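Local structure of GH3 beta-N-acetylglucosaminidase (Paenibacillaceae, 6K5J) at residues 249-253 with 254-258; 206-209 with 210-214; 436-439 with 440-444. The protein probably removes terminal beta-linked N-acetylglucosamine residues from chitin fragments and related sugars, as a hydrolase of glycoside hydrolase family 3. One frame throughout, in Å; residues are numbered along the deposited sequence.

Interaction 1. Residues 249-253 with 254-258; sequences NVIEG and LLRGE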
loop_
_atom_site.group_PDB
_atom_site.type_symbol
_atom_site.label_atom_id
_atom_site.label_comp_id
_atom_site.label_asym_id
_atom_site.label_seq_id
_atom_site.Cartn_x
_atom_site.Cartn_y
_atom_site.Cartn_z
ATOM N N ASN A 249 23.981 -10.636 -2.097
ATOM C CA ASN A 249 23.990 -11.043 -0.689
ATOM C C ASN A 249 22.583 -11.094 -0.108
ATOM O O ASN A 249 22.244 -12.022 0.640
ATOM C CB ASN A 249 24.853 -10.096 0.139
ATOM C CG ASN A 249 26.320 -10.466 0.095
ATOM O OD1 ASN A 249 26.757 -11.176 -0.805
ATOM N ND2 ASN A 249 27.084 -9.974 1.057
ATOM N N VAL A 250 21.751 -10.102 -0.430
ATOM C CA VAL A 250 20.399 -10.070 0.123
ATOM C C VAL A 250 19.490 -11.062 -0.594
ATOM O O VAL A 250 18.696 -11.762 0.045
ATOM C CB VAL A 250 19.820 -8.640 0.069
ATOM C CG1 VAL A 250 18.390 -8.624 0.624
ATOM C CG2 VAL A 250 20.699 -7.668 0.844
ATOM N N ILE A 251 19.565 -11.135 -1.923
ATOM C CA ILE A 251 18.590 -11.936 -2.657
ATOM C C ILE A 251 19.067 -13.382 -2.782
ATOM O O ILE A 251 18.453 -14.294 -2.217
ATOM C CB ILE A 251 18.277 -11.326 -4.034
ATOM C CG1 ILE A 251 17.679 -9.921 -3.868
ATOM C CG2 ILE A 251 17.298 -12.201 -4.778
ATOM C CD1 ILE A 251 17.334 -9.236 -5.178
ATOM N N GLU A 252 20.151 -13.620 -3.533
ATOM C CA GLU A 252 20.621 -14.998 -3.671
ATOM C C GLU A 252 21.062 -15.561 -2.330
ATOM O O GLU A 252 20.783 -16.721 -2.012
ATOM C CB GLU A 252 21.779 -15.093 -4.672
ATOM C CG GLU A 252 21.384 -15.011 -6.140
ATOM C CD GLU A 252 20.462 -16.130 -6.616
ATOM O OE1 GLU A 252 20.283 -17.137 -5.894
ATOM O OE2 GLU A 252 19.915 -15.999 -7.740
ATOM N N GLY A 253 21.765 -14.762 -1.540
ATOM C CA GLY A 253 22.308 -15.246 -0.288
ATOM C C GLY A 253 21.258 -15.444 0.780
ATOM O O GLY A 253 21.036 -16.562 1.250
ATOM N N LEU A 254 20.581 -14.359 1.150
ATOM C CA LEU A 254 19.696 -14.398 2.305
ATOM C C LEU A 254 18.318 -14.946 1.942
ATOM O O LEU A 254 17.833 -15.886 2.580
ATOM C CB LEU A 254 19.600 -12.996 2.907
ATOM C CG LEU A 254 18.642 -12.708 4.056
ATOM C CD1 LEU A 254 18.977 -13.558 5.267
ATOM C CD2 LEU A 254 18.713 -11.222 4.403
ATOM N N LEU A 255 17.673 -14.372 0.919
ATOM C CA LEU A 255 16.308 -14.774 0.582
ATOM C C LEU A 255 16.270 -16.171 -0.035
ATOM O O LEU A 255 15.491 -17.030 0.396
ATOM C CB LEU A 255 15.690 -13.752 -0.375
ATOM C CG LEU A 255 14.273 -14.011 -0.903
ATOM C CD1 LEU A 255 13.292 -14.308 0.240
ATOM C CD2 LEU A 255 13.808 -12.776 -1.691
ATOM N N ARG A 256 17.070 -16.402 -1.075
ATOM C CA ARG A 256 17.070 -17.697 -1.749
ATOM C C ARG A 256 17.845 -18.744 -0.959
ATOM O O ARG A 256 17.426 -19.902 -0.884
ATOM C CB ARG A 256 17.671 -17.559 -3.146
ATOM C CG ARG A 256 16.975 -16.511 -4.004
ATOM C CD ARG A 256 16.371 -17.161 -5.194
ATOM N NE ARG A 256 15.821 -16.206 -6.143
ATOM C CZ ARG A 256 14.536 -16.148 -6.463
ATOM N NH1 ARG A 256 13.673 -16.980 -5.884
ATOM N NH2 ARG A 256 14.119 -15.268 -7.360
ATOM N N GLY A 257 18.976 -18.360 -0.386
ATOM C CA GLY A 257 19.836 -19.311 0.291
ATOM C C GLY A 257 19.399 -19.580 1.713
ATOM O O GLY A 257 18.890 -20.663 2.009
ATOM N N GLU A 258 19.584 -18.594 2.596
ATOM C CA GLU A 258 19.271 -18.797 4.006
ATOM C C GLU A 258 17.796 -19.112 4.211
ATOM O O GLU A 258 17.451 -19.980 5.020
ATOM C CB GLU A 258 19.663 -17.568 4.824
ATOM C CG GLU A 258 21.161 -17.270 4.864
ATOM C CD GLU A 258 21.513 -16.237 5.920
ATOM O OE1 GLU A 258 20.962 -16.310 7.034
ATOM O OE2 GLU A 258 22.340 -15.346 5.646
#
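Arg256 and Glu252, one turn apart on helix 249-258, meet where a carboxylate oxygen of Glu252 lies against the aliphatic start of the Arg256 chain, and the charged ends do not pair. OE1 of Glu252 lies 3.8 Å from CB of Arg256, while OE2 stays 4.4 Å from NE of Arg256, too far for a salt bridge; the carboxylate and guanidinium planes are turned 42° apart. A bend at chi2 (-62°) lays OE1 of the glutamate beside the arginine's CB and CG; OE2 is paired with Arg328. The arginine has its own partners: a salt bridge to Asp294 and the carbonyl oxygens of Tyr261, Gly263 and Gly292.

Beneath these side chains the backbone is wound more widely than an alpha-helix. Arg256 N reaches Ile251 O, five residues back, at 2.8 Å with an N-H...O angle of 167°, and Glu258 N reaches Gly253 O at the same distance. Leu254 N and Leu255 N bond likewise to Asn249 O and Val250 O. Gly253 suits this winding, since a CB there would run into Asn249 O; at Gly257 one would collide with Gly253 O.

On the inner side, Leu254 and Leu255 pack with Val250 against Phe184 of strand 178-184, and Leu255 also touches Val265. The i to i+5 bonds define pi-helical turns, here in the helix of the beta-alpha-beta unit that joins strands 226-229 and 264-266 in the TIM-barrel-type domain of family 3 enzymes.

Interaction 2. Residues 206-209 with 210-214; sequences ERLD and RLELA
Arg207 grips Glu212 side-on, one nitrogen to each carboxylate oxygen: NE to OE1 of Glu212 at 2.9 Å and NH2 to OE2 of Glu212 at 2.8 Å. Both oxygens use their syn lone pairs, and the two flat groups are nearly coplanar, 14° apart. A bend at chi2 (71°) carries the arginine's end forward to the residue five further on, and Asp189 holds the same NH2 in a second salt bridge. Were this arginine replaced by an alanine, the buried Glu212 carboxylate would probably lose both paired donors and be able to turn.

A second, more exposed bridge joins Glu206 and Arg210, which run side by side. Arg210 NE points almost straight at OE2 of Glu206 (3.1 Å), whereas the bond from Arg210 NH2 to OE1 of Glu206 is weak. Arg210 NH1 also binds the carbonyl oxygen of Val535.

Around the bridges, Leu211 CD2 covers one face of the Arg207 guanidinium, 3.4 Å from NE of Arg207, and CD of Arg207 lies over a face of the Arg210 guanidinium. Leu208 CD2 rests 3.7 Å from OE1 of Glu212. Where helix 205-210 gives way to helix 213-222, Leu213 N bonds to Leu208 O at 2.9 Å. Arg207, shared by Glu212 and Asp189, would probably favour the ionised form of the buried Glu212 carboxylate, and their planar pairing ties the first helix to the turn that follows.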
loop_
_atom_site.group_PDB
_atom_site.type_symbol
_atom_site.label_atom_id
_atom_site.label_comp_id
_atom_site.label_asym_id
_atom_site.label_seq_id
_atom_site.Cartn_x
_atom_site.Cartn_y
_atom_site.Cartn_z
ATOM N N GLU A 206 21.605 -9.676 14.237
ATOM C CA GLU A 206 20.708 -10.167 15.284
ATOM C C GLU A 206 19.395 -9.396 15.285
ATOM O O GLU A 206 18.330 -9.962 15.552
ATOM C CB GLU A 206 21.365 -10.084 16.668
ATOM C CG GLU A 206 21.676 -8.680 17.202
ATOM C CD GLU A 206 20.474 -7.963 17.854
ATOM O OE1 GLU A 206 20.464 -6.707 17.846
ATOM O OE2 GLU A 206 19.540 -8.640 18.356
ATOM N N ARG A 207 19.452 -8.099 15.005
ATOM C CA ARG A 207 18.228 -7.318 15.016
ATOM C C ARG A 207 17.381 -7.635 13.788
ATOM O O ARG A 207 16.161 -7.802 13.899
ATOM C CB ARG A 207 18.580 -5.833 15.120
ATOM C CG ARG A 207 17.679 -4.913 14.354
ATOM C CD ARG A 207 16.287 -4.772 14.946
ATOM N NE ARG A 207 15.560 -3.919 14.020
ATOM C CZ ARG A 207 15.515 -2.598 14.117
ATOM N NH1 ARG A 207 16.096 -1.984 15.145
ATOM N NH2 ARG A 207 14.863 -1.897 13.203
ATOM N N LEU A 208 18.020 -7.772 12.615
ATOM C CA LEU A 208 17.275 -8.135 11.413
ATOM C C LEU A 208 16.617 -9.501 11.568
ATOM O O LEU A 208 15.486 -9.705 11.115
ATOM C CB LEU A 208 18.197 -8.117 10.186
ATOM C CG LEU A 208 18.895 -6.791 9.854
ATOM C CD1 LEU A 208 19.789 -6.920 8.618
ATOM C CD2 LEU A 208 17.866 -5.664 9.666
ATOM N N ASP A 209 17.311 -10.452 12.208
ATOM C CA ASP A 209 16.755 -11.793 12.374
ATOM C C ASP A 209 15.523 -11.787 13.271
ATOM O O ASP A 209 14.576 -12.548 13.040
ATOM C CB ASP A 209 17.800 -12.743 12.968
ATOM C CG ASP A 209 18.877 -13.125 11.980
ATOM O OD1 ASP A 209 18.670 -12.955 10.765
ATOM O OD2 ASP A 209 19.940 -13.599 12.428
ATOM N N ARG A 210 15.521 -10.962 14.309
ATOM C CA ARG A 210 14.412 -11.001 15.251
ATOM C C ARG A 210 13.281 -10.053 14.883
ATOM O O ARG A 210 12.161 -10.222 15.378
ATOM C CB ARG A 210 14.895 -10.677 16.661
ATOM C CG ARG A 210 15.181 -9.225 16.907
ATOM C CD ARG A 210 15.520 -8.978 18.377
ATOM N NE ARG A 210 16.522 -7.928 18.497
ATOM C CZ ARG A 210 16.242 -6.632 18.544
ATOM N NH1 ARG A 210 14.979 -6.217 18.506
ATOM N NH2 ARG A 210 17.229 -5.752 18.635
ATOM N N LEU A 211 13.543 -9.066 14.036
ATOM C CA LEU A 211 12.507 -8.098 13.702
ATOM C C LEU A 211 12.192 -8.150 12.208
ATOM O O LEU A 211 11.276 -8.873 11.801
ATOM C CB LEU A 211 12.933 -6.693 14.140
ATOM C CG LEU A 211 11.759 -5.699 14.129
ATOM C CD1 LEU A 211 10.713 -6.108 15.154
ATOM C CD2 LEU A 211 12.226 -4.267 14.368
ATOM N N GLU A 212 12.979 -7.430 11.397
ATOM C CA GLU A 212 12.700 -7.242 9.968
ATOM C C GLU A 212 12.350 -8.550 9.255
ATOM O O GLU A 212 11.329 -8.642 8.567
ATOM C CB GLU A 212 13.914 -6.593 9.291
ATOM C CG GLU A 212 13.953 -5.054 9.329
ATOM C CD GLU A 212 14.335 -4.475 10.695
ATOM O OE1 GLU A 212 14.729 -5.241 11.598
ATOM O OE2 GLU A 212 14.247 -3.238 10.862
ATOM N N LEU A 213 13.198 -9.572 9.398
ATOM C CA LEU A 213 13.052 -10.797 8.610
ATOM C C LEU A 213 11.916 -11.703 9.082
ATOM O O LEU A 213 11.437 -12.530 8.293
ATOM C CB LEU A 213 14.370 -11.587 8.631
ATOM C CG LEU A 213 15.516 -10.925 7.850
ATOM C CD1 LEU A 213 16.850 -11.614 8.145
ATOM C CD2 LEU A 213 15.231 -10.937 6.352
ATOM N N ALA A 214 11.488 -11.575 10.339
ATOM C CA ALA A 214 10.592 -12.570 10.932
ATOM C C ALA A 214 9.279 -12.739 10.173
ATOM O O ALA A 214 8.892 -13.890 9.906
ATOM C CB ALA A 214 10.350 -12.226 12.412
#

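Interaction 3. Residues 436-439 with 440-444; sequences EEVA and HIQEL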
loop_
_atom_site.group_PDB
_atom_site.type_symbol
_atom_site.label_atom_id
_atom_site.label_comp_id
_atom_site.label_asym_id
_atom_site.label_seq_id
_atom_site.Cartn_x
_atom_site.Cartn_y
_atom_site.Cartn_z
ATOM N N GLU A 436 -5.657 31.502 5.015
ATOM C CA GLU A 436 -7.065 31.856 5.129
ATOM C C GLU A 436 -7.861 30.729 5.772
ATOM O O GLU A 436 -8.733 30.982 6.611
ATOM C CB GLU A 436 -7.639 32.202 3.756
ATOM C CG GLU A 436 -9.156 32.392 3.731
ATOM C CD GLU A 436 -9.625 33.603 4.539
ATOM O OE1 GLU A 436 -10.273 33.409 5.596
ATOM O OE2 GLU A 436 -9.340 34.748 4.119
ATOM N N GLU A 437 -7.581 29.481 5.386
ATOM C CA GLU A 437 -8.260 28.350 6.014
ATOM C C GLU A 437 -8.010 28.341 7.518
ATOM O O GLU A 437 -8.939 28.162 8.312
ATOM C CB GLU A 437 -7.803 27.035 5.370
ATOM C CG GLU A 437 -8.413 26.766 3.988
ATOM C CD GLU A 437 -7.776 25.586 3.270
ATOM O OE1 GLU A 437 -6.646 25.200 3.628
ATOM O OE2 GLU A 437 -8.408 25.044 2.333
ATOM N N VAL A 438 -6.757 28.543 7.925
ATOM C CA VAL A 438 -6.418 28.572 9.345
ATOM C C VAL A 438 -7.186 29.680 10.059
ATOM O O VAL A 438 -7.747 29.474 11.143
ATOM C CB VAL A 438 -4.899 28.737 9.523
ATOM C CG1 VAL A 438 -4.573 29.134 10.952
ATOM C CG2 VAL A 438 -4.174 27.449 9.128
ATOM N N ALA A 439 -7.207 30.879 9.471
ATOM C CA ALA A 439 -7.961 31.978 10.066
ATOM C C ALA A 439 -9.448 31.664 10.102
ATOM O O ALA A 439 -10.136 31.992 11.076
ATOM C CB ALA A 439 -7.703 33.271 9.292
ATOM N N HIS A 440 -9.962 31.019 9.051
ATOM C CA HIS A 440 -11.377 30.663 9.023
ATOM C C HIS A 440 -11.722 29.670 10.129
ATOM O O HIS A 440 -12.772 29.789 10.770
ATOM C CB HIS A 440 -11.749 30.089 7.657
ATOM C CG HIS A 440 -13.226 29.958 7.441
ATOM N ND1 HIS A 440 -13.780 28.980 6.645
ATOM C CD2 HIS A 440 -14.264 30.683 7.924
ATOM C CE1 HIS A 440 -15.096 29.109 6.642
ATOM N NE2 HIS A 440 -15.414 30.136 7.410
ATOM N N ILE A 441 -10.853 28.683 10.370
ATOM C CA ILE A 441 -11.129 27.694 11.412
ATOM C C ILE A 441 -11.088 28.348 12.790
ATOM O O ILE A 441 -11.958 28.109 13.633
ATOM C CB ILE A 441 -10.140 26.515 11.328
ATOM C CG1 ILE A 441 -10.315 25.743 10.017
ATOM C CG2 ILE A 441 -10.334 25.589 12.539
ATOM C CD1 ILE A 441 -11.764 25.422 9.663
ATOM N N GLN A 442 -10.074 29.180 13.039
ATOM C CA GLN A 442 -9.985 29.844 14.335
ATOM C C GLN A 442 -11.211 30.709 14.592
ATOM O O GLN A 442 -11.708 30.776 15.721
ATOM C CB GLN A 442 -8.706 30.678 14.418
ATOM C CG GLN A 442 -7.434 29.855 14.247
ATOM C CD GLN A 442 -6.388 30.150 15.296
ATOM O OE1 GLN A 442 -6.708 30.369 16.463
ATOM N NE2 GLN A 442 -5.120 30.151 14.886
ATOM N N GLU A 443 -11.734 31.346 13.546
ATOM C CA GLU A 443 -12.921 32.179 13.699
ATOM C C GLU A 443 -14.151 31.338 14.018
ATOM O O GLU A 443 -14.906 31.650 14.946
ATOM C CB GLU A 443 -13.149 33.000 12.432
ATOM C CG GLU A 443 -14.209 34.085 12.577
ATOM C CD GLU A 443 -14.993 34.316 11.300
ATOM O OE1 GLU A 443 -16.024 33.639 11.096
ATOM O OE2 GLU A 443 -14.577 35.179 10.499
ATOM N N LEU A 444 -14.378 30.268 13.252
ATOM C CA LEU A 444 -15.553 29.436 13.495
ATOM C C LEU A 444 -15.495 28.770 14.865
ATOM O O LEU A 444 -16.540 28.498 15.468
ATOM C CB LEU A 444 -15.688 28.386 12.393
ATOM C CG LEU A 444 -16.221 28.898 11.056
ATOM C CD1 LEU A 444 -15.926 27.902 9.937
ATOM C CD2 LEU A 444 -17.714 29.179 11.156
#
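Val438 and Gln442 make a side-by-side contact between successive turns of helix 435-447, a largely surface-lying helix whose inner side faces the six-stranded mixed sheet. CG1 of Val438, placed anti to its backbone N (chi1 165°), lies 4.1 Å from NE2 of Gln442. The glutamine chain starts close along the backbone, with its CG 3.1 Å from Val438 O, then bends at chi2. Both side chains also touch Leu467, so the pair packs against helix 462-472 as well.

The backbone is regular. His440 N, Ile441 N, Gln442 N and Glu443 N bond to the carbonyl oxygens of Glu436, Glu437, Val438 and Ala439 respectively, the i to i+4 pattern of an alpha-helix. The bond of Gln442 N to Val438 O, 3.0 Å long, is the straightest of these at 169°. The helix follows strand 424-430 and precedes strand 450-455, so it forms the connection between two parallel strands of a beta-alpha-beta arrangement in the C-terminal part of the chain.

Glu436 and His440 come together loosely: OE1 of Glu436 is 4.2 Å from CB of His440 but 5.7 Å from its ND1, and the carboxylate and imidazole planes stand 68° apart. The histidine side chain also touches Gln427 of strand 424-430. One face of the His440 ring takes Leu444 CD1, 3.4 Å above its plane and offset toward the rim. Ile441 turns inward against Gln427, Val393 and Leu471, while the Glu437 carboxylate is bound by Arg398 and the backbone nitrogens of Gly430 and Thr434.

Overall arrangement
Interactions 1 and 2 belong to the same TIM-barrel-type domain, their centres about 14 Å apart, and meet directly where Leu254 CD2 lies 4.0 Å from Leu213 CD2. Both are partly buried, with leucines on the inner side, yet they differ in chemistry: 206-214 has two salt bridges among its own residues besides outside partners, whereas the charged ends of 249-258 find their partners outside it. Interaction 3 lies about 55 Å from interaction 1, centre to centre, on the far side of the chain's centre, and is a surface contact. Its ordinary alpha-helical bonding contrasts with the wide turns of interaction 1 and the helix break of interaction 2.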